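Peptide ABC transporter permease (Staphylococcus hominis, PDB 6EXS) probably imports peptides across the cell membrane as a POT-family transporter, and binds a thioalcohol-conjugated dipeptide, a precursor of human body odour. Local coordinates at residues Thr145-Asp148 with Ala149-Ile153; Leu344-Ala347 with Pro348-Ser351. All blocks are in the same frame, centred on the assembly; numbering follows the deposited sequence.

Contact 1: Thr145-Asp148 with Ala149-Ile153. With OLC ((2R)-2,3-dihydroxypropyl (9Z)-octadec-9-enoate), chain L.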
# COMPACT_ATOMS: atom_id res chain seq x y z
N THR A 145 -16.82 21.50 5.28
CA THR A 145 -16.12 21.60 3.99
C THR A 145 -14.62 21.33 4.10
O THR A 145 -14.00 20.99 3.10
CB THR A 145 -16.35 22.99 3.36
OG1 THR A 145 -15.96 24.00 4.30
CG2 THR A 145 -17.78 23.21 2.89
N ARG A 146 -14.04 21.53 5.30
CA ARG A 146 -12.60 21.35 5.56
C ARG A 146 -12.09 19.90 5.43
O ARG A 146 -10.88 19.71 5.25
CB ARG A 146 -12.23 21.86 6.97
CG ARG A 146 -12.55 23.31 7.28
CD ARG A 146 -12.17 23.62 8.71
NE ARG A 146 -12.99 22.88 9.68
CZ ARG A 146 -12.75 22.83 10.98
NH1 ARG A 146 -11.70 23.45 11.50
NH2 ARG A 146 -13.58 22.16 11.79
N ILE A 147 -13.00 18.89 5.56
CA ILE A 147 -12.71 17.45 5.57
C ILE A 147 -11.71 17.02 4.46
O ILE A 147 -10.74 16.34 4.79
CB ILE A 147 -13.98 16.56 5.61
CG1 ILE A 147 -13.63 15.08 5.89
CG2 ILE A 147 -14.89 16.71 4.37
CD1 ILE A 147 -14.74 14.27 6.58
N ASP A 148 -11.90 17.46 3.21
CA ASP A 148 -11.01 17.12 2.08
C ASP A 148 -9.59 17.64 2.23
O ASP A 148 -8.65 16.93 1.89
CB ASP A 148 -11.63 17.58 0.75
CG ASP A 148 -12.97 16.94 0.45
OD1 ASP A 148 -13.19 15.78 0.89
OD2 ASP A 148 -13.80 17.59 -0.21
N ALA A 149 -9.44 18.86 2.77
CA ALA A 149 -8.15 19.51 3.03
C ALA A 149 -7.47 18.82 4.20
O ALA A 149 -6.25 18.73 4.22
CB ALA A 149 -8.34 20.99 3.32
N GLY A 150 -8.27 18.33 5.16
CA GLY A 150 -7.80 17.61 6.33
C GLY A 150 -7.12 16.31 5.99
O GLY A 150 -6.09 15.97 6.58
N PHE A 151 -7.67 15.57 5.00
CA PHE A 151 -7.08 14.32 4.52
C PHE A 151 -5.83 14.60 3.68
O PHE A 151 -4.84 13.91 3.86
CB PHE A 151 -8.11 13.48 3.75
CG PHE A 151 -9.03 12.67 4.64
CD1 PHE A 151 -8.59 11.48 5.22
CD2 PHE A 151 -10.34 13.06 4.84
CE1 PHE A 151 -9.45 10.72 6.01
CE2 PHE A 151 -11.20 12.28 5.63
CZ PHE A 151 -10.75 11.12 6.21
N VAL A 152 -5.84 15.66 2.85
CA VAL A 152 -4.66 16.06 2.07
C VAL A 152 -3.47 16.26 3.05
O VAL A 152 -2.39 15.71 2.80
CB VAL A 152 -4.93 17.31 1.19
CG1 VAL A 152 -3.63 17.95 0.70
CG2 VAL A 152 -5.85 16.96 0.02
N ILE A 153 -3.70 16.97 4.19
CA ILE A 153 -2.70 17.17 5.25
C ILE A 153 -2.33 15.80 5.87
O ILE A 153 -1.15 15.49 5.96
CB ILE A 153 -3.17 18.20 6.32
CG1 ILE A 153 -3.31 19.61 5.70
CG2 ILE A 153 -2.27 18.22 7.57
CD1 ILE A 153 -4.30 20.50 6.40
C24 OLC L . -0.86 23.41 6.28
C5 OLC L . 6.02 19.84 9.40
C4 OLC L . 4.65 20.40 9.06
C3 OLC L . 3.53 19.40 9.28
C2 OLC L . 2.13 19.98 9.07
C21 OLC L . 1.20 21.99 6.11
C1 OLC L . 1.78 20.24 7.63
C22 OLC L . -0.28 22.10 5.81
O19 OLC L . 1.89 19.44 6.74
O25 OLC L . -2.20 23.56 5.83
O23 OLC L . -0.47 21.96 4.40
O20 OLC L . 1.32 21.49 7.46
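Arg-146 O takes two backbone N-H groups. Gly-150 N binds it at 3.0 Å, with an angle of 149° at the hydrogen. Ala-149 N also lies 3.0 Å from Arg-146 O, but its N-H is badly bent (121°) and that bond is weak. The Ala-149 methyl sits beside the same oxygen. The next two bonds in the helix are Phe-151 N to Ile-147 O at 3.2 Å and Val-152 N to Asp-148 O at 3.2 Å. These bonds build the first turns of helix 147-174, a long helix of the Major Facilitator Superfamily fold. Further along, this helix contributes Val-158, Asn-159 and Ala-162 to the ligand pocket. The side chains of Ile-147 and Phe-151, one turn apart, run alongside each other. With Ile-147 CG1 trans to its own N (chi1 -169°), that carbon reaches Phe-151 CE2 at 3.7 Å. The ring's CD2 comes within 3.3 Å of Ile-147 O, at an oblique approach. Arg-146 NH2 forms a salt bridge with Asp-144 OD2, and Arg-146 NH1 donates hydrogen bonds to the carbonyls of Gly-13 and Gln-8. Arg-146 and Ile-153 both touch His-14. Further along the helix than Arg-146, Ile-153 CD1 lies 3.8 Å from O25 of a bound monoolein.

Contact 2: Leu344-Ala347 with Pro348-Ser351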
# COMPACT_ATOMS: atom_id res chain seq x y z
N LEU A 344 4.91 14.64 -3.04
CA LEU A 344 5.01 15.84 -2.20
C LEU A 344 5.18 17.13 -3.01
O LEU A 344 4.52 18.12 -2.71
CB LEU A 344 6.12 15.71 -1.14
CG LEU A 344 5.81 14.82 0.07
CD1 LEU A 344 7.08 14.36 0.73
CD2 LEU A 344 4.94 15.53 1.08
N LEU A 345 6.03 17.11 -4.04
CA LEU A 345 6.28 18.30 -4.85
C LEU A 345 5.19 18.61 -5.87
O LEU A 345 4.90 19.78 -6.09
CB LEU A 345 7.63 18.22 -5.60
CG LEU A 345 8.92 18.02 -4.80
CD1 LEU A 345 10.06 17.64 -5.73
CD2 LEU A 345 9.27 19.24 -3.98
N PHE A 346 4.63 17.58 -6.53
CA PHE A 346 3.71 17.83 -7.63
C PHE A 346 2.24 17.44 -7.42
O PHE A 346 1.43 17.77 -8.29
CB PHE A 346 4.27 17.21 -8.92
CG PHE A 346 5.69 17.67 -9.20
CD1 PHE A 346 5.95 18.99 -9.56
CD2 PHE A 346 6.76 16.81 -9.05
CE1 PHE A 346 7.26 19.43 -9.79
CE2 PHE A 346 8.08 17.24 -9.28
CZ PHE A 346 8.32 18.55 -9.66
N ALA A 347 1.84 16.82 -6.26
CA ALA A 347 0.42 16.53 -5.99
C ALA A 347 -0.40 17.84 -5.81
O ALA A 347 -1.48 17.90 -6.40
CB ALA A 347 0.24 15.63 -4.78
N PRO A 348 0.10 18.90 -5.10
CA PRO A 348 -0.68 20.15 -5.02
C PRO A 348 -0.79 20.88 -6.38
O PRO A 348 -1.81 21.51 -6.65
CB PRO A 348 0.10 20.99 -4.00
CG PRO A 348 1.50 20.49 -4.09
CD PRO A 348 1.36 19.02 -4.33
N VAL A 349 0.26 20.74 -7.22
CA VAL A 349 0.39 21.30 -8.57
C VAL A 349 -0.71 20.73 -9.51
O VAL A 349 -1.48 21.52 -10.07
CB VAL A 349 1.84 21.08 -9.11
CG1 VAL A 349 1.96 21.42 -10.60
CG2 VAL A 349 2.86 21.86 -8.29
N ILE A 350 -0.79 19.38 -9.65
CA ILE A 350 -1.78 18.64 -10.45
C ILE A 350 -3.23 19.01 -10.00
O ILE A 350 -4.10 19.20 -10.85
CB ILE A 350 -1.51 17.09 -10.42
CG1 ILE A 350 -0.07 16.71 -10.90
CG2 ILE A 350 -2.57 16.28 -11.18
CD1 ILE A 350 0.43 17.21 -12.32
N SER A 351 -3.45 19.14 -8.66
CA SER A 351 -4.71 19.51 -8.02
C SER A 351 -5.23 20.87 -8.51
O SER A 351 -6.44 21.09 -8.58
CB SER A 351 -4.54 19.53 -6.50
OG SER A 351 -5.71 19.99 -5.84
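A proline kink interrupts helix 338-357, a helix of the Major Facilitator Superfamily fold, at Pro-348. The first residues of this helix, among them Ile-338, Asn-339 and Pro-340, line the ligand pocket. Pro-348 has no N-H to give to Leu-344 O. Leu-345 O does not receive the usual helix bond from Val-349 N, which is 4.9 Å from it. The proline ring lies against the carbonyls of the turn before: its CD is 3.7 Å from Leu-344 O, and its CG is 4.0 Å from Leu-345 O. Val-349 CG2 also approaches Leu-345 O, at 3.7 Å. This branch is trans to the Val-349 carbonyl carbon, which turns it back toward the preceding turn. There it also meets the Phe-346 ring loosely and obliquely. Leu-345 CB lies over one face of that ring, offset toward its rim.

Regular bonding resumes directly after the kink. Ile-350 N donates to Phe-346 O at 3.1 Å, and the bond is almost straight (174°). Ile-350 CG1 stands beside the same oxygen, 3.2 Å away. Ser-351 N follows with a bond of 3.2 Å to Ala-347 O. Phe-346, Ala-347 and Ile-350 all touch Leu-411 of helix 396-418, while Leu-344 packs on Asn-159, Leu-160 and Leu-163 of helix 147-174. Carbon atoms of Pro-348 and Val-349, not helix N-H groups, are what approach Leu-344 O and Leu-345 O. The break in bonding thus spans about two residues, and the helix continues beyond it.

Overall arrangement
Contact 1 comes first along the chain, at the start of helix 147-174. Contact 2 follows much later, midway along helix 338-357. Both lie on the same side of the chain's centre. Their centres are about 15 Å apart, with the nearest atoms about 7 Å apart, so the two do not touch. Their helices do pack together, beyond the residues of contact 1. Both helices also supply residues to the ligand pocket. One contact thus forms the beginning of a pocket-lining helix and the other a kink in its neighbour. Alternating access is the accepted mechanism of this superfamily, but a single structure does not tell whether this kink takes part.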